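Local coordinates for protein endo-alpha-mannosidase (Bacteroides thetaiotaomicron, PDB 4ACY) that hydrolyses internal alpha-mannosidic linkages, probably of N-glycan-type mannosides, as an endo-acting glycoside hydrolase of family GH99 with a TIM-barrel fold, at residues G226-L229 and E233-D236; D243-Y248 and Q267-A272. All coordinates share one frame; numbering follows the deposited sequence.

Interaction 1. Residues G226-L229 and E233-D236; sequences GLTL and ELPD
T228 meets L234 through a single methyl group. At the start of the threonine side chain, CB lies 4.0 Å from L234 CD2. Of its two branches, CG2 keeps the same distance from that methyl, whereas OG1 comes nearer, 3.6 Å from L234 CD2. The bond to CB points toward residues 233-236, and with OG1 opposite the backbone N (chi1 -173°) the hydroxyl meets CD2 and a water. L234 crosses it obliquely; its CG lies beside its own backbone N (chi1 -72°), and CD2 is the branch that does the touching. M266 of helix 263-272 also packs on both side chains. The polar part runs through two waters. One joins T228 OG1, at 2.9 Å, to E233 O, to which it donates. The other accepts from L229 N at 2.8 Å and donates to E233 OE1 at 2.6 Å, so the carboxylate is tied to the backbone beyond the strand without touching its amide; L229 CB passes 4.3 Å from E233 OE1. These segments form the strand-to-helix turn of a beta-alpha-beta unit, joining strand 223-227 to helix 235-239. With no direct hydrogen bond between them, the two segments meet by van der Waals contact at one leucine methyl and by two water bridges; the short bond from the water to E233 OE1 is consistent with a negatively charged carboxylate.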
ATOM      1  N   GLY A 226      -2.893  -7.536  -9.994  1.00 15.42           N
ATOM      2  CA  GLY A 226      -2.004  -8.510  -9.337  1.00 15.73           C
ATOM      3  C   GLY A 226      -0.586  -8.017  -9.120  1.00 16.00           C
ATOM      4  O   GLY A 226      -0.097  -7.135  -9.829  1.00 15.95           O
ATOM      5  N   LEU A 227       0.066  -8.553  -8.095  1.00 16.38           N
ATOM      6  CA  LEU A 227       1.457  -8.230  -7.817  1.00 16.97           C
ATOM      7  C   LEU A 227       2.330  -9.046  -8.758  1.00 17.38           C
ATOM      8  O   LEU A 227       2.235 -10.282  -8.799  1.00 17.33           O
ATOM      9  CB  LEU A 227       1.810  -8.535  -6.356  1.00 18.02           C
ATOM     10  CG  LEU A 227       3.231  -8.186  -5.905  1.00 18.33           C
ATOM     11  CD1 LEU A 227       3.477  -6.709  -6.071  1.00 19.46           C
ATOM     12  CD2 LEU A 227       3.412  -8.595  -4.441  1.00 19.28           C
ATOM     13  N   THR A 228       3.154  -8.346  -9.530  1.00 17.57           N
ATOM     14  CA  THR A 228       4.108  -9.004 -10.405  1.00 18.62           C
ATOM     15  C   THR A 228       5.487  -8.888  -9.773  1.00 18.82           C
ATOM     16  O   THR A 228       5.811  -7.864  -9.195  1.00 18.73           O
ATOM     17  CB  THR A 228       4.092  -8.438 -11.858  1.00 19.24           C
ATOM     18  OG1 THR A 228       4.934  -9.252 -12.709  1.00 20.65           O
ATOM     19  CG2 THR A 228       4.558  -7.001 -11.898  1.00 19.54           C
ATOM     20  N   LEU A 229       6.274  -9.958  -9.884  1.00 19.74           N
ATOM     21  CA  LEU A 229       7.659  -9.980  -9.390  1.00 20.15           C
ATOM     22  C   LEU A 229       8.693  -9.685 -10.471  1.00 21.00           C
ATOM     23  O   LEU A 229       9.784  -9.210 -10.181  1.00 19.53           O
ATOM     24  CB  LEU A 229       7.971 -11.347  -8.789  1.00 20.29           C
ATOM     25  CG  LEU A 229       7.135 -11.766  -7.591  1.00 20.49           C
ATOM     26  CD1 LEU A 229       7.522 -13.215  -7.280  1.00 20.99           C
ATOM     27  CD2 LEU A 229       7.381 -10.824  -6.423  1.00 19.90           C
ATOM     28  N   GLU A 233       7.339 -12.653 -16.088  1.00 26.62           N
ATOM     29  CA  GLU A 233       6.138 -13.342 -15.627  1.00 25.76           C
ATOM     30  C   GLU A 233       4.848 -12.550 -15.907  1.00 24.22           C
ATOM     31  O   GLU A 233       3.758 -12.949 -15.493  1.00 23.63           O
ATOM     32  CB  GLU A 233       6.248 -13.709 -14.143  1.00 26.75           C
ATOM     33  CG  GLU A 233       7.264 -14.806 -13.873  1.00 28.16           C
ATOM     34  CD  GLU A 233       7.421 -15.149 -12.396  1.00 29.67           C
ATOM     35  OE1 GLU A 233       6.796 -14.503 -11.518  1.00 30.61           O
ATOM     36  OE2 GLU A 233       8.191 -16.081 -12.109  1.00 30.96           O
ATOM     37  N   LEU A 234       4.980 -11.442 -16.623  1.00 23.03           N
ATOM     38  CA  LEU A 234       3.813 -10.639 -17.010  1.00 22.96           C
ATOM     39  C   LEU A 234       2.714 -11.429 -17.755  1.00 23.21           C
ATOM     40  O   LEU A 234       1.525 -11.160 -17.557  1.00 22.95           O
ATOM     41  CB  LEU A 234       4.227  -9.377 -17.772  1.00 22.93           C
ATOM     42  CG  LEU A 234       4.896  -8.263 -16.951  1.00 22.52           C
ATOM     43  CD1 LEU A 234       5.268  -7.092 -17.838  1.00 22.57           C
ATOM     44  CD2 LEU A 234       3.983  -7.789 -15.825  1.00 23.05           C
ATOM     45  N   PRO A 235       3.091 -12.429 -18.587  1.00 23.35           N
ATOM     46  CA  PRO A 235       2.039 -13.265 -19.188  1.00 23.34           C
ATOM     47  C   PRO A 235       1.100 -13.932 -18.181  1.00 23.75           C
ATOM     48  O   PRO A 235      -0.052 -14.233 -18.528  1.00 24.11           O
ATOM     49  CB  PRO A 235       2.838 -14.333 -19.955  1.00 23.41           C
ATOM     50  CG  PRO A 235       4.075 -13.635 -20.348  1.00 23.33           C
ATOM     51  CD  PRO A 235       4.411 -12.710 -19.192  1.00 23.77           C
ATOM     52  N   ASP A 236       1.569 -14.156 -16.946  1.00 23.41           N
ATOM     53  CA  ASP A 236       0.711 -14.755 -15.922  1.00 23.28           C
ATOM     54  C   ASP A 236      -0.456 -13.832 -15.588  1.00 22.77           C
ATOM     55  O   ASP A 236      -1.515 -14.305 -15.210  1.00 22.45           O
ATOM     56  CB  ASP A 236       1.478 -15.090 -14.636  1.00 24.56           C
ATOM     57  CG  ASP A 236       2.511 -16.185 -14.830  1.00 25.77           C
ATOM     58  OD1 ASP A 236       2.452 -16.905 -15.843  1.00 25.91           O
ATOM     59  OD2 ASP A 236       3.398 -16.313 -13.957  1.00 26.67           O
TER
HETATM   60  O   HOH W   1       3.353 -11.634 -12.974  1.00 23.80           O
HETATM   61  O   HOH W   2       5.409 -12.320 -11.167  1.00 24.75           O

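Interaction 2. Residues D243-Y248 and Q267-A272; sequences DGFYTY and QQWAKA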
ATOM      1  N   ASP A 243      -6.784  -7.466 -14.678  1.00 19.94           N
ATOM      2  CA  ASP A 243      -6.858  -6.235 -15.455  1.00 19.63           C
ATOM      3  C   ASP A 243      -5.563  -5.459 -15.488  1.00 19.36           C
ATOM      4  O   ASP A 243      -5.398  -4.545 -16.305  1.00 20.02           O
ATOM      5  CB  ASP A 243      -7.976  -5.368 -14.893  1.00 19.37           C
ATOM      6  CG  ASP A 243      -9.288  -6.086 -14.922  1.00 19.69           C
ATOM      7  OD1 ASP A 243      -9.919  -6.096 -16.004  1.00 20.82           O
ATOM      8  OD2 ASP A 243      -9.670  -6.680 -13.895  1.00 18.72           O
ATOM      9  N   GLY A 244      -4.650  -5.806 -14.589  1.00 19.14           N
ATOM     10  CA  GLY A 244      -3.385  -5.113 -14.545  1.00 17.43           C
ATOM     11  C   GLY A 244      -2.452  -5.654 -13.488  1.00 17.25           C
ATOM     12  O   GLY A 244      -2.695  -6.716 -12.903  1.00 16.94           O
ATOM     13  N   PHE A 245      -1.386  -4.900 -13.253  1.00 16.99           N
ATOM     14  CA  PHE A 245      -0.334  -5.346 -12.330  1.00 16.60           C
ATOM     15  C   PHE A 245       0.346  -4.192 -11.616  1.00 15.96           C
ATOM     16  O   PHE A 245       0.444  -3.089 -12.152  1.00 16.48           O
ATOM     17  CB  PHE A 245       0.722  -6.196 -13.065  1.00 17.04           C
ATOM     18  CG  PHE A 245       1.319  -5.533 -14.265  1.00 17.56           C
ATOM     19  CD1 PHE A 245       0.669  -5.586 -15.498  1.00 18.08           C
ATOM     20  CD2 PHE A 245       2.557  -4.891 -14.188  1.00 17.94           C
ATOM     21  CE1 PHE A 245       1.233  -4.972 -16.633  1.00 18.05           C
ATOM     22  CE2 PHE A 245       3.129  -4.289 -15.318  1.00 18.01           C
ATOM     23  CZ  PHE A 245       2.463  -4.333 -16.538  1.00 17.79           C
ATOM     24  N   TYR A 246       0.821  -4.462 -10.397  1.00 15.05           N
ATOM     25  CA  TYR A 246       1.572  -3.472  -9.617  1.00 14.48           C
ATOM     26  C   TYR A 246       2.799  -4.123  -9.030  1.00 14.21           C
ATOM     27  O   TYR A 246       2.942  -5.353  -9.110  1.00 14.13           O
ATOM     28  CB  TYR A 246       0.706  -2.816  -8.520  1.00 13.98           C
ATOM     29  CG  TYR A 246       0.396  -3.654  -7.284  1.00 13.88           C
ATOM     30  CD1 TYR A 246      -0.271  -4.888  -7.378  1.00 13.71           C
ATOM     31  CD2 TYR A 246       0.731  -3.183  -6.007  1.00 13.70           C
ATOM     32  CE1 TYR A 246      -0.565  -5.646  -6.219  1.00 13.57           C
ATOM     33  CE2 TYR A 246       0.418  -3.907  -4.846  1.00 13.35           C
ATOM     34  CZ  TYR A 246      -0.219  -5.149  -4.960  1.00 13.55           C
ATOM     35  OH  TYR A 246      -0.543  -5.889  -3.842  1.00 13.33           O
ATOM     36  N   THR A 247       3.678  -3.309  -8.457  1.00 14.49           N
ATOM     37  CA  THR A 247       5.027  -3.777  -8.105  1.00 14.57           C
ATOM     38  C   THR A 247       5.288  -3.813  -6.608  1.00 14.73           C
ATOM     39  O   THR A 247       6.166  -4.555  -6.142  1.00 14.91           O
ATOM     40  CB  THR A 247       6.116  -2.957  -8.806  1.00 15.11           C
ATOM     41  OG1 THR A 247       6.051  -1.593  -8.379  1.00 15.40           O
ATOM     42  CG2 THR A 247       5.933  -3.028 -10.324  1.00 15.66           C
ATOM     43  N   TYR A 248       4.520  -2.997  -5.881  1.00 14.04           N
ATOM     44  CA  TYR A 248       4.561  -2.853  -4.424  1.00 13.90           C
ATOM     45  C   TYR A 248       5.881  -2.392  -3.780  1.00 13.99           C
ATOM     46  O   TYR A 248       5.938  -1.322  -3.173  1.00 13.63           O
ATOM     47  CB  TYR A 248       3.976  -4.056  -3.646  1.00 13.65           C
ATOM     48  CG  TYR A 248       3.870  -3.662  -2.203  1.00 13.32           C
ATOM     49  CD1 TYR A 248       2.864  -2.792  -1.787  1.00 13.38           C
ATOM     50  CD2 TYR A 248       4.852  -4.044  -1.276  1.00 13.33           C
ATOM     51  CE1 TYR A 248       2.800  -2.340  -0.469  1.00 13.69           C
ATOM     52  CE2 TYR A 248       4.795  -3.590   0.064  1.00 13.69           C
ATOM     53  CZ  TYR A 248       3.763  -2.746   0.448  1.00 13.61           C
ATOM     54  OH  TYR A 248       3.673  -2.293   1.755  1.00 14.18           O
ATOM     55  N   GLN A 267       5.457  -0.864 -18.941  1.00 21.60           N
ATOM     56  CA  GLN A 267       4.367  -0.027 -19.454  1.00 22.08           C
ATOM     57  C   GLN A 267       4.079  -0.364 -20.912  1.00 22.80           C
ATOM     58  O   GLN A 267       2.921  -0.428 -21.325  1.00 22.21           O
ATOM     59  CB  GLN A 267       4.711   1.463 -19.325  1.00 21.59           C
ATOM     60  CG  GLN A 267       3.750   2.435 -20.069  1.00 21.69           C
ATOM     61  CD  GLN A 267       2.301   2.389 -19.566  1.00 22.31           C
ATOM     62  OE1 GLN A 267       1.985   1.762 -18.554  1.00 21.92           O
ATOM     63  NE2 GLN A 267       1.407   3.056 -20.296  1.00 22.44           N
ATOM     64  N   GLN A 268       5.143  -0.565 -21.685  1.00 24.43           N
ATOM     65  CA  GLN A 268       5.007  -0.956 -23.090  1.00 25.70           C
ATOM     66  C   GLN A 268       4.254  -2.281 -23.216  1.00 24.96           C
ATOM     67  O   GLN A 268       3.379  -2.408 -24.068  1.00 24.84           O
ATOM     68  CB  GLN A 268       6.377  -1.052 -23.781  1.00 27.68           C
ATOM     69  CG  GLN A 268       7.037   0.279 -24.145  1.00 30.80           C
ATOM     70  CD  GLN A 268       8.482   0.106 -24.651  1.00 33.72           C
ATOM     71  OE1 GLN A 268       8.812  -0.884 -25.329  1.00 36.66           O
ATOM     72  NE2 GLN A 268       9.346   1.069 -24.327  1.00 35.18           N
ATOM     73  N   TRP A 269       4.588  -3.252 -22.362  1.00 24.35           N
ATOM     74  CA  TRP A 269       3.894  -4.542 -22.324  1.00 24.25           C
ATOM     75  C   TRP A 269       2.421  -4.356 -21.959  1.00 24.11           C
ATOM     76  O   TRP A 269       1.534  -4.957 -22.577  1.00 23.71           O
ATOM     77  CB  TRP A 269       4.559  -5.501 -21.318  1.00 24.44           C
ATOM     78  CG  TRP A 269       4.001  -6.902 -21.394  1.00 24.10           C
ATOM     79  CD1 TRP A 269       4.482  -7.937 -22.153  1.00 24.87           C
ATOM     80  CD2 TRP A 269       2.848  -7.417 -20.709  1.00 24.28           C
ATOM     81  NE1 TRP A 269       3.712  -9.055 -21.978  1.00 24.67           N
ATOM     82  CE2 TRP A 269       2.697  -8.769 -21.104  1.00 24.21           C
ATOM     83  CE3 TRP A 269       1.924  -6.868 -19.809  1.00 23.94           C
ATOM     84  CZ2 TRP A 269       1.669  -9.585 -20.620  1.00 24.43           C
ATOM     85  CZ3 TRP A 269       0.900  -7.679 -19.331  1.00 23.85           C
ATOM     86  CH2 TRP A 269       0.780  -9.021 -19.736  1.00 24.22           C
ATOM     87  N   ALA A 270       2.169  -3.521 -20.947  1.00 23.60           N
ATOM     88  CA  ALA A 270       0.813  -3.263 -20.486  1.00 24.29           C
ATOM     89  C   ALA A 270      -0.052  -2.723 -21.621  1.00 24.90           C
ATOM     90  O   ALA A 270      -1.158  -3.210 -21.844  1.00 25.58           O
ATOM     91  CB  ALA A 270       0.817  -2.281 -19.309  1.00 23.15           C
ATOM     92  N   LYS A 271       0.454  -1.699 -22.305  1.00 26.23           N
ATOM     93  CA  LYS A 271      -0.247  -1.064 -23.423  1.00 27.95           C
ATOM     94  C   LYS A 271      -0.524  -2.104 -24.514  1.00 28.08           C
ATOM     95  O   LYS A 271      -1.656  -2.227 -25.000  1.00 28.30           O
ATOM     96  CB  LYS A 271       0.585   0.117 -23.949  1.00 29.83           C
ATOM     97  CG  LYS A 271      -0.080   1.013 -24.993  1.00 32.45           C
ATOM     98  CD  LYS A 271       0.885   2.141 -25.399  1.00 34.38           C
ATOM     99  CE  LYS A 271       0.557   2.731 -26.777  1.00 35.97           C
ATOM    100  NZ  LYS A 271      -0.157   4.036 -26.652  1.00 38.09           N
ATOM    101  N   ALA A 272       0.499  -2.880 -24.864  1.00 27.41           N
ATOM    102  CA  ALA A 272       0.359  -3.894 -25.910  1.00 27.66           C
ATOM    103  C   ALA A 272      -0.612  -5.017 -25.536  1.00 28.02           C
ATOM    104  O   ALA A 272      -1.188  -5.652 -26.417  1.00 28.76           O
ATOM    105  CB  ALA A 272       1.736  -4.462 -26.304  1.00 27.24           C
TER
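The rings of F245 and W269 meet obliquely, their planes at 70° and the centroid of the tryptophan's six-membered ring 5.8 Å from that of the phenylalanine. Contact runs through F245 CE1, 3.8 Å from W269 CE3 and as far from CZ3. A270, the next residue of the helix, adds its methyl: its CB is 3.8 Å from F245 CE1 and equally close to CZ, so two neighbouring ring atoms are shared between an indole and a methyl. Beyond this pair, H273 stacks on the W269 ring, and F277 of the following strand meets F245 with planes at about 25°. The contact belongs to a beta-alpha-beta unit of the TIM barrel, in which strand 244-246 is followed by helix 263-272 and then by the parallel strand 276-281; F245 projects from the barrel wall into the layer beneath the helix. In W269 the CG is turned opposite the backbone N (chi1 -172°), bringing CE3 and CZ3 of the six-membered ring to the phenylalanine. M266, one helical turn before A270, also touches F245.

Overall arrangement
Interactions 1 and 2 sit on successive beta-alpha-beta units of the barrel, their centres about 9 Å apart, and follow one another along the chain. Their strands are neighbours: G226 O lies 2.9 Å from Y246 N and G226 N lies 3.0 Å from G244 O, both probable hydrogen bonds. Outside the sheet, F245 of interaction 2 also packs on T228 and L234, while W269 CH2 approaches L234 O to 3.1 Å, so the turn at 233-236 and helix 263-272 share one layer. In TIM barrels the active site lies at the C-terminal ends of the strands, the end to which residues 227-229 and 247-248 belong.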